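Local coordinates for glutamate--tRNA ligase (Methanothermobacter thermautotrophicus, PDB 3AII), which is a non-discriminating archaeal glutamyl-tRNA synthetase that probably activates glutamate with ATP and transfers it to the acceptor end of tRNA, at residues A[403-408]-A[436-441]; A[410-415]-A[443-448]; A[458-463]-A[491-496]. One frame throughout, in Å; residues are numbered along the deposited sequence. Where two conformers were deposited one is given.

Contact 1: A[403-408]-A[436-441]; sequences RYFFAA and GNRVLE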
loop_
_atom_site.group_PDB
_atom_site.type_symbol
_atom_site.label_atom_id
_atom_site.label_comp_id
_atom_site.label_asym_id
_atom_site.label_seq_id
_atom_site.Cartn_x
_atom_site.Cartn_y
_atom_site.Cartn_z
ATOM N N ARG A 403 26.578 2.491 7.127
ATOM C CA ARG A 403 27.188 1.885 5.944
ATOM C C ARG A 403 27.997 0.635 6.264
ATOM O O ARG A 403 28.814 0.631 7.188
ATOM C CB ARG A 403 28.102 2.890 5.245
ATOM C CG ARG A 403 27.380 4.111 4.684
ATOM C CD ARG A 403 28.358 4.966 3.881
ATOM N NE ARG A 403 29.614 5.184 4.586
ATOM C CZ ARG A 403 30.653 5.826 4.055
ATOM N NH1 ARG A 403 30.561 6.304 2.823
ATOM N NH2 ARG A 403 31.775 5.986 4.739
ATOM N N TYR A 404 27.789 -0.416 5.466
ATOM C CA TYR A 404 28.577 -1.644 5.573
ATOM C C TYR A 404 28.922 -2.184 4.185
ATOM O O TYR A 404 28.209 -1.903 3.212
ATOM C CB TYR A 404 27.790 -2.713 6.340
ATOM C CG TYR A 404 27.400 -2.275 7.737
ATOM C CD1 TYR A 404 28.267 -2.466 8.808
ATOM C CD2 TYR A 404 26.199 -1.620 7.966
ATOM C CE1 TYR A 404 27.922 -2.045 10.089
ATOM C CE2 TYR A 404 25.850 -1.193 9.239
ATOM C CZ TYR A 404 26.712 -1.417 10.290
ATOM O OH TYR A 404 26.351 -0.973 11.548
ATOM N N PHE A 405 29.981 -2.992 4.111
ATOM C CA PHE A 405 30.337 -3.711 2.877
ATOM C C PHE A 405 29.717 -5.110 2.896
ATOM O O PHE A 405 30.075 -5.932 3.749
ATOM C CB PHE A 405 31.860 -3.866 2.748
ATOM C CG PHE A 405 32.598 -2.589 2.415
ATOM C CD1 PHE A 405 31.960 -1.541 1.761
ATOM C CD2 PHE A 405 33.944 -2.459 2.732
ATOM C CE1 PHE A 405 32.657 -0.362 1.451
ATOM C CE2 PHE A 405 34.640 -1.288 2.418
ATOM C CZ PHE A 405 33.998 -0.254 1.769
ATOM N N PHE A 406 28.805 -5.366 1.958
ATOM C CA PHE A 406 28.246 -6.691 1.716
ATOM C C PHE A 406 28.679 -7.100 0.321
ATOM O O PHE A 406 28.373 -6.417 -0.646
ATOM C CB PHE A 406 26.711 -6.644 1.805
ATOM C CG PHE A 406 26.012 -7.871 1.236
ATOM C CD1 PHE A 406 26.052 -9.083 1.908
ATOM C CD2 PHE A 406 25.298 -7.786 0.046
ATOM C CE1 PHE A 406 25.407 -10.211 1.396
ATOM C CE2 PHE A 406 24.638 -8.901 -0.476
ATOM C CZ PHE A 406 24.693 -10.111 0.196
ATOM N N ALA A 407 29.413 -8.206 0.234
ATOM C CA ALA A 407 29.867 -8.724 -1.053
ATOM C C ALA A 407 28.944 -9.861 -1.487
ATOM O O ALA A 407 29.028 -10.969 -0.950
ATOM C CB ALA A 407 31.309 -9.215 -0.942
ATOM N N ALA A 408 28.065 -9.566 -2.444
ATOM C CA ALA A 408 27.165 -10.562 -3.027
ATOM C C ALA A 408 27.963 -11.558 -3.872
ATOM O O ALA A 408 28.904 -11.163 -4.549
ATOM C CB ALA A 408 26.150 -9.874 -3.892
ATOM N N GLY A 436 31.159 6.909 14.726
ATOM C CA GLY A 436 32.520 6.432 14.549
ATOM C C GLY A 436 32.827 5.687 13.264
ATOM O O GLY A 436 32.051 5.735 12.297
ATOM N N ASN A 437 33.973 5.013 13.261
ATOM C CA ASN A 437 34.479 4.382 12.041
ATOM C C ASN A 437 34.528 2.872 12.176
ATOM O O ASN A 437 34.906 2.354 13.228
ATOM C CB ASN A 437 35.886 4.875 11.732
ATOM C CG ASN A 437 35.927 6.338 11.355
ATOM O OD1 ASN A 437 34.920 6.915 10.987
ATOM N ND2 ASN A 437 37.114 6.945 11.445
ATOM N N ARG A 438 34.172 2.164 11.103
ATOM C CA ARG A 438 34.519 0.743 11.025
ATOM C C ARG A 438 36.024 0.587 10.858
ATOM O O ARG A 438 36.684 1.430 10.247
ATOM C CB ARG A 438 33.820 0.071 9.835
ATOM C CG ARG A 438 32.318 0.208 9.794
ATOM C CD ARG A 438 31.863 0.979 8.557
ATOM N NE ARG A 438 32.085 0.193 7.336
ATOM C CZ ARG A 438 31.904 0.673 6.113
ATOM N NH1 ARG A 438 32.081 -0.114 5.059
ATOM N NH2 ARG A 438 31.553 1.941 5.945
ATOM N N VAL A 439 36.573 -0.492 11.412
ATOM C CA VAL A 439 37.981 -0.817 11.261
ATOM C C VAL A 439 38.044 -2.166 10.612
ATOM O O VAL A 439 37.533 -3.154 11.146
ATOM C CB VAL A 439 38.713 -0.853 12.610
ATOM C CG1 VAL A 439 40.197 -1.138 12.411
ATOM C CG2 VAL A 439 38.504 0.482 13.324
ATOM N N LEU A 440 38.643 -2.193 9.435
ATOM C CA LEU A 440 38.760 -3.417 8.654
ATOM C C LEU A 440 40.221 -3.797 8.578
ATOM O O LEU A 440 41.058 -2.985 8.185
ATOM C CB LEU A 440 38.238 -3.192 7.244
ATOM C CG LEU A 440 36.765 -2.792 7.149
ATOM C CD1 LEU A 440 36.304 -2.712 5.713
ATOM C CD2 LEU A 440 35.927 -3.794 7.897
ATOM N N GLU A 441 40.523 -5.031 8.956
ATOM C CA GLU A 441 41.895 -5.489 8.991
ATOM C C GLU A 441 42.200 -6.348 7.761
ATOM O O GLU A 441 41.769 -7.499 7.671
ATOM C CB GLU A 441 42.156 -6.286 10.269
ATOM C CG GLU A 441 41.848 -5.539 11.560
ATOM C CD GLU A 441 42.960 -4.605 12.001
ATOM O OE1 GLU A 441 43.964 -4.444 11.251
ATOM O OE2 GLU A 441 42.830 -4.038 13.115
#
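R438 presents one nitrogen of its guanidinium to the ring of F405, a clear example of a cation-pi pair in which the charged group stands upright on the aromatic face. NH1 hovers 3.4 Å above the plane of the F405 ring, over its centre, while the guanidinium and ring planes lie 80° apart; the guanidinium stands nearly perpendicular to the ring and turns an edge to it. R438 CZ is 4.7 Å from the F405 centroid. Bends at chi2 (117°) and chi3 (69°) turn the arginine chain so that its head reaches this position. A different surface of the same head meets the backbone: the carbonyl O of R403 lies 3.0 Å above the R438 guanidinium plane, offset toward the rim, too far from the directions of the N-H groups to make a hydrogen bond. Those groups are engaged elsewhere, by salt bridges to E517 and E532 and by a hydrogen bond to P427 O. L440 adds an apolar touch, its CD1 lying 3.8 Å from CD2 of F405. Replacing the ring of F405 by the methyl of an alanine would probably leave R438 NH1 without its aromatic seat and L440 CD1 without this packing partner. The two segments do not pair as strands: the closest pair of CA atoms, Y404 and R438, is 8.4 Å apart. Strand 402-408 belongs to a six-stranded mixed sheet, where it borders strand 511-516, whereas strand 437-442 pairs with strand 422-427; W493 of strand 489-495 packs against both F405 and L440.

Contact 2: A[410-415]-A[443-448]; sequences PVKLEV and RGEVYL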
loop_
_atom_site.group_PDB
_atom_site.type_symbol
_atom_site.label_atom_id
_atom_site.label_comp_id
_atom_site.label_asym_id
_atom_site.label_seq_id
_atom_site.Cartn_x
_atom_site.Cartn_y
_atom_site.Cartn_z
ATOM N N PRO A 410 30.277 -13.782 -3.374
ATOM C CA PRO A 410 31.667 -13.392 -3.177
ATOM C C PRO A 410 32.651 -14.414 -3.733
ATOM O O PRO A 410 32.366 -15.611 -3.792
ATOM C CB PRO A 410 31.785 -13.313 -1.657
ATOM C CG PRO A 410 30.758 -14.293 -1.160
ATOM C CD PRO A 410 29.617 -14.155 -2.111
ATOM N N VAL A 411 33.789 -13.906 -4.177
ATOM C CA VAL A 411 34.909 -14.771 -4.508
ATOM C C VAL A 411 36.027 -14.517 -3.499
ATOM O O VAL A 411 36.354 -13.377 -3.177
ATOM C CB VAL A 411 35.385 -14.584 -5.955
ATOM C CG1 VAL A 411 35.684 -13.130 -6.240
ATOM C CG2 VAL A 411 36.611 -15.462 -6.230
ATOM N N LYS A 412 36.581 -15.597 -2.957
ATOM C CA LYS A 412 37.608 -15.465 -1.936
ATOM C C LYS A 412 38.959 -15.441 -2.627
ATOM O O LYS A 412 39.303 -16.375 -3.347
ATOM C CB LYS A 412 37.543 -16.610 -0.929
ATOM C CG LYS A 412 38.470 -16.439 0.249
ATOM C CD LYS A 412 38.323 -17.583 1.248
ATOM C CE LYS A 412 39.152 -17.332 2.494
ATOM N NZ LYS A 412 39.168 -18.512 3.406
ATOM N N LEU A 413 39.711 -14.365 -2.413
ATOM C CA LEU A 413 40.964 -14.153 -3.121
ATOM C C LEU A 413 42.079 -13.714 -2.179
ATOM O O LEU A 413 41.886 -12.853 -1.316
ATOM C CB LEU A 413 40.785 -13.096 -4.209
ATOM C CG LEU A 413 39.823 -13.442 -5.346
ATOM C CD1 LEU A 413 39.425 -12.208 -6.158
ATOM C CD2 LEU A 413 40.488 -14.488 -6.234
ATOM N N GLU A 414 43.255 -14.307 -2.354
ATOM C CA GLU A 414 44.435 -13.875 -1.621
ATOM C C GLU A 414 45.000 -12.635 -2.287
ATOM O O GLU A 414 45.104 -12.589 -3.514
ATOM C CB GLU A 414 45.499 -14.976 -1.649
ATOM C CG GLU A 414 46.795 -14.565 -1.021
ATOM C CD GLU A 414 47.771 -15.714 -0.931
ATOM O OE1 GLU A 414 47.586 -16.702 -1.674
ATOM O OE2 GLU A 414 48.719 -15.627 -0.120
ATOM N N VAL A 415 45.362 -11.624 -1.498
ATOM C CA VAL A 415 46.066 -10.480 -2.073
ATOM C C VAL A 415 47.539 -10.863 -2.159
ATOM O O VAL A 415 48.289 -10.707 -1.202
ATOM C CB VAL A 415 45.869 -9.189 -1.242
ATOM C CG1 VAL A 415 46.609 -8.016 -1.882
ATOM C CG2 VAL A 415 44.371 -8.882 -1.112
ATOM N N ARG A 443 44.623 -8.590 5.953
ATOM C CA ARG A 443 45.776 -9.384 6.409
ATOM C C ARG A 443 46.327 -10.280 5.316
ATOM O O ARG A 443 47.541 -10.504 5.237
ATOM C CB ARG A 443 45.407 -10.259 7.614
ATOM C CG ARG A 443 45.287 -9.523 8.930
ATOM C CD ARG A 443 44.921 -10.482 10.055
ATOM N NE ARG A 443 45.970 -11.468 10.309
ATOM C CZ ARG A 443 45.870 -12.453 11.196
ATOM N NH1 ARG A 443 44.765 -12.590 11.918
ATOM N NH2 ARG A 443 46.877 -13.303 11.363
ATOM N N GLY A 444 45.436 -10.831 4.498
ATOM C CA GLY A 444 45.857 -11.663 3.381
ATOM C C GLY A 444 44.751 -11.951 2.383
ATOM O O GLY A 444 44.872 -11.623 1.208
ATOM N N GLU A 445 43.665 -12.561 2.848
ATOM C CA GLU A 445 42.569 -12.934 1.956
ATOM C C GLU A 445 41.387 -11.985 2.104
ATOM O O GLU A 445 41.124 -11.468 3.192
ATOM C CB GLU A 445 42.095 -14.361 2.244
ATOM C CG GLU A 445 43.057 -15.446 1.759
ATOM C CD GLU A 445 42.573 -16.834 2.123
ATOM O OE1 GLU A 445 42.174 -17.035 3.290
ATOM O OE2 GLU A 445 42.594 -17.721 1.244
ATOM N N VAL A 446 40.680 -11.764 1.005
ATOM C CA VAL A 446 39.459 -10.958 1.033
ATOM C C VAL A 446 38.363 -11.633 0.239
ATOM O O VAL A 446 38.625 -12.491 -0.612
ATOM C CB VAL A 446 39.669 -9.550 0.431
ATOM C CG1 VAL A 446 40.724 -8.791 1.188
ATOM C CG2 VAL A 446 40.037 -9.635 -1.077
ATOM N N TYR A 447 37.125 -11.244 0.520
ATOM C CA TYR A 447 36.017 -11.587 -0.355
ATOM C C TYR A 447 35.681 -10.388 -1.228
ATOM O O TYR A 447 35.515 -9.271 -0.721
ATOM C CB TYR A 447 34.787 -11.969 0.471
ATOM C CG TYR A 447 34.903 -13.291 1.198
ATOM C CD1 TYR A 447 35.170 -13.331 2.559
ATOM C CD2 TYR A 447 34.695 -14.497 0.529
ATOM C CE1 TYR A 447 35.257 -14.536 3.238
ATOM C CE2 TYR A 447 34.782 -15.710 1.199
ATOM C CZ TYR A 447 35.054 -15.719 2.554
ATOM O OH TYR A 447 35.130 -16.916 3.236
ATOM N N LEU A 448 35.603 -10.599 -2.540
ATOM C CA LEU A 448 35.131 -9.559 -3.451
ATOM C C LEU A 448 33.805 -9.966 -4.066
ATOM O O LEU A 448 33.567 -11.151 -4.303
ATOM C CB LEU A 448 36.119 -9.321 -4.596
ATOM C CG LEU A 448 37.536 -8.889 -4.259
ATOM C CD1 LEU A 448 38.315 -8.594 -5.551
ATOM C CD2 LEU A 448 37.507 -7.671 -3.380
#
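K412 and Y447 are brought together by contrasting first torsions: the lysine CG lies opposite its own backbone N (chi1 -173°), with the remaining chain fully extended, whereas the tyrosine CG sits beside its own N (chi1 -70°). The lysine therefore runs across the phenol, with CG over one ring face and K412 CB 3.6 Å from Y447 CE2. P410 CB adds to the same cluster, 3.8 Å from Y447 CD2. Beyond the ring, the amine reaches E445 in a loose salt bridge, K412 NZ to E445 OE1 at 3.4 Å; the neighbouring carbon K412 CE is closer to that oxygen, so the ammonium does not meet the carboxylate head-on. On the opposite face of the sheet the contacts are apolar. L413 and L448 cross at about a right angle, their CD1 methyls 3.8 Å apart, and L473 packs on L413 while L458 and L460 pack on L448. Main-chain bonds tie the strands together. V411 with L448 and L413 with V446 are hydrogen-bonded antiparallel pairs, each closed by two bonds, and V415 N to G444 O, at 2.8 Å and nearly straight, adds a fifth. K412-Y447 and E414-E445 are the intervening non-hydrogen-bonded pairs. Two neighbouring antiparallel strands, with an apolar face of V411, L413, V446 and L448 and another face carrying K412, E414, E445 and the Y447 ring, much of it open to solvent, fit the beta-barrel anticodon-binding domains of the glutaminyl-tRNA synthetase family, which probably serve the same role here; strand 445-449 continues the sheet to strand 489-495.

Contact 3: A[458-463]-A[491-496]; sequences LRLIDA and IHWVPA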
loop_
_atom_site.group_PDB
_atom_site.type_symbol
_atom_site.label_atom_id
_atom_site.label_comp_id
_atom_site.label_asym_id
_atom_site.label_seq_id
_atom_site.Cartn_x
_atom_site.Cartn_y
_atom_site.Cartn_z
ATOM N N LEU A 458 42.007 -2.731 -9.639
ATOM C CA LEU A 458 40.942 -2.439 -8.688
ATOM C C LEU A 458 41.535 -1.713 -7.504
ATOM O O LEU A 458 42.677 -1.945 -7.130
ATOM C CB LEU A 458 40.308 -3.734 -8.167
ATOM C CG LEU A 458 39.693 -4.685 -9.191
ATOM C CD1 LEU A 458 39.425 -6.067 -8.572
ATOM C CD2 LEU A 458 38.421 -4.086 -9.770
ATOM N N ARG A 459 40.738 -0.849 -6.897
ATOM C CA ARG A 459 41.101 -0.288 -5.611
ATOM C C ARG A 459 40.098 -0.801 -4.598
ATOM O O ARG A 459 38.894 -0.494 -4.689
ATOM C CB ARG A 459 41.067 1.236 -5.639
ATOM C CG ARG A 459 41.328 1.818 -4.254
ATOM C CD ARG A 459 41.675 3.281 -4.301
ATOM N NE ARG A 459 41.797 3.815 -2.944
ATOM C CZ ARG A 459 42.878 3.697 -2.176
ATOM N NH1 ARG A 459 43.966 3.056 -2.608
ATOM N NH2 ARG A 459 42.867 4.226 -0.955
ATOM N N LEU A 460 40.580 -1.595 -3.652
ATOM C CA LEU A 460 39.727 -2.033 -2.559
ATOM C C LEU A 460 39.518 -0.783 -1.713
ATOM O O LEU A 460 40.490 -0.203 -1.219
ATOM C CB LEU A 460 40.394 -3.130 -1.730
ATOM C CG LEU A 460 41.030 -4.389 -2.331
ATOM C CD1 LEU A 460 40.910 -5.553 -1.341
ATOM C CD2 LEU A 460 40.444 -4.776 -3.673
ATOM N N ILE A 461 38.261 -0.371 -1.554
ATOM C CA ILE A 461 37.950 0.948 -0.992
ATOM C C ILE A 461 38.704 1.237 0.305
ATOM O O ILE A 461 38.679 0.435 1.229
ATOM C CB ILE A 461 36.443 1.130 -0.796
ATOM C CG1 ILE A 461 35.749 1.206 -2.164
ATOM C CG2 ILE A 461 36.144 2.383 0.070
ATOM C CD1 ILE A 461 34.238 1.108 -2.086
ATOM N N ASP A 462 39.390 2.383 0.343
ATOM C CA ASP A 462 40.160 2.811 1.514
ATOM C C ASP A 462 41.351 1.922 1.899
ATOM O O ASP A 462 41.975 2.141 2.942
ATOM C CB ASP A 462 39.229 3.002 2.723
ATOM C CG ASP A 462 38.375 4.253 2.603
ATOM O OD1 ASP A 462 38.722 5.130 1.784
ATOM O OD2 ASP A 462 37.362 4.370 3.324
ATOM N N ALA A 463 41.709 0.955 1.050
ATOM C CA ALA A 463 42.682 -0.054 1.445
ATOM C C ALA A 463 43.926 -0.107 0.556
ATOM O O ALA A 463 44.942 0.512 0.872
ATOM C CB ALA A 463 42.002 -1.429 1.521
ATOM N N ILE A 491 36.140 -0.925 -5.592
ATOM C CA ILE A 491 35.365 -2.117 -5.299
ATOM C C ILE A 491 35.253 -2.288 -3.789
ATOM O O ILE A 491 36.218 -2.057 -3.048
ATOM C CB ILE A 491 35.951 -3.398 -5.980
ATOM C CG1 ILE A 491 34.922 -4.540 -5.953
ATOM C CG2 ILE A 491 37.248 -3.826 -5.326
ATOM C CD1 ILE A 491 35.289 -5.721 -6.855
ATOM N N HIS A 492 34.070 -2.682 -3.326
ATOM C CA HIS A 492 33.926 -2.988 -1.905
ATOM C C HIS A 492 34.454 -4.392 -1.661
ATOM O O HIS A 492 34.690 -5.151 -2.612
ATOM C CB HIS A 492 32.484 -2.788 -1.400
ATOM C CG HIS A 492 31.450 -3.588 -2.133
ATOM N ND1 HIS A 492 31.100 -3.334 -3.439
ATOM C CD2 HIS A 492 30.648 -4.601 -1.718
ATOM C CE1 HIS A 492 30.146 -4.173 -3.811
ATOM N NE2 HIS A 492 29.855 -4.952 -2.783
ATOM N N TRP A 493 34.672 -4.725 -0.398
ATOM C CA TRP A 493 35.436 -5.919 -0.043
ATOM C C TRP A 493 35.235 -6.254 1.430
ATOM O O TRP A 493 34.852 -5.394 2.230
ATOM C CB TRP A 493 36.932 -5.706 -0.356
ATOM C CG TRP A 493 37.517 -4.574 0.443
ATOM C CD1 TRP A 493 37.370 -3.230 0.206
ATOM C CD2 TRP A 493 38.287 -4.690 1.638
ATOM N NE1 TRP A 493 38.041 -2.506 1.180
ATOM C CE2 TRP A 493 38.601 -3.383 2.069
ATOM C CE3 TRP A 493 38.760 -5.775 2.382
ATOM C CZ2 TRP A 493 39.355 -3.138 3.227
ATOM C CZ3 TRP A 493 39.515 -5.529 3.520
ATOM C CH2 TRP A 493 39.807 -4.219 3.926
ATOM N N VAL A 494 35.469 -7.513 1.780
ATOM C CA VAL A 494 35.339 -7.977 3.157
ATOM C C VAL A 494 36.564 -8.809 3.557
ATOM O O VAL A 494 36.924 -9.755 2.858
ATOM C CB VAL A 494 34.076 -8.843 3.324
ATOM C CG1 VAL A 494 33.925 -9.269 4.782
ATOM C CG2 VAL A 494 32.817 -8.078 2.850
ATOM N N PRO A 495 37.216 -8.459 4.680
ATOM C CA PRO A 495 38.337 -9.266 5.178
ATOM C C PRO A 495 37.884 -10.708 5.390
ATOM O O PRO A 495 36.831 -10.936 5.986
ATOM C CB PRO A 495 38.667 -8.624 6.532
ATOM C CG PRO A 495 38.140 -7.229 6.458
ATOM C CD PRO A 495 36.959 -7.262 5.507
ATOM N N ALA A 496 38.660 -11.677 4.925
ATOM C CA ALA A 496 38.188 -13.060 4.962
ATOM C C ALA A 496 38.036 -13.600 6.384
ATOM O O ALA A 496 37.115 -14.377 6.668
ATOM C CB ALA A 496 39.105 -13.953 4.153
#
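L460 and I491 form a single parallel bridge, and hydrogen bonds give the contact its frame. I491 uses both backbone polar groups toward segment 458-463: its N donates to R459 O at 2.9 Å, and its O accepts I461 N at 3.0 Å. A third bond comes from a side chain. W493 NE1 donates to I461 O over 3.0 Å with an N-H...O angle of 167°, the oxygen lying at the indole edge, close to the ring plane. That carbonyl belongs to a type II beta turn, closed by A463 N to L460 O, in which D462 takes the residue with positive phi. Contacts with the indole make a second group. L460 CB stands above the five-membered ring of W493, 3.8 Å from its centroid and 19° off the normal, a CH-pi contact over the face, and A463 CB touches CZ2 of the W493 benzo ring at 3.6 Å. With chi1 at 62°, the W493 CG fits between its own N and carbonyl carbon, which directs the indole toward the turn. Aliphatic packing is the third kind: the L460 and I491 side chains lie side by side, pointing the same way, with L460 CD2 3.7 Å from I491 CG2. Further cover for the indole comes from V424, L440 and L442. The buried indole thus satisfies its one polar atom at a backbone carbonyl, and the bond at the edge together with carbon over the face is likely to fix the rotation of the ring and tie it to the turn.

In the fold
The three contacts cluster in the probable anticodon-binding part of the chain, 33 to 42 Å from the centre of the molecule. Along the sequence the segments of contacts 1 and 2 alternate, and contact 3 follows both. Contacts 1 and 2 have centres about 14 Å apart; contact 3 lies about 9 Å from the centre of each. Contacts 2 and 3 share one six-stranded mixed sheet, where strands 445-449 and 489-495 are neighbours and Y447 N probably bonds to V494 O. Contact 1 instead brings in strand 402-408 of the second six-stranded sheet, whose F405 and F406 pack on contact 3, so contacts 1 and 3 lie at the junction that links the two sheets of this region.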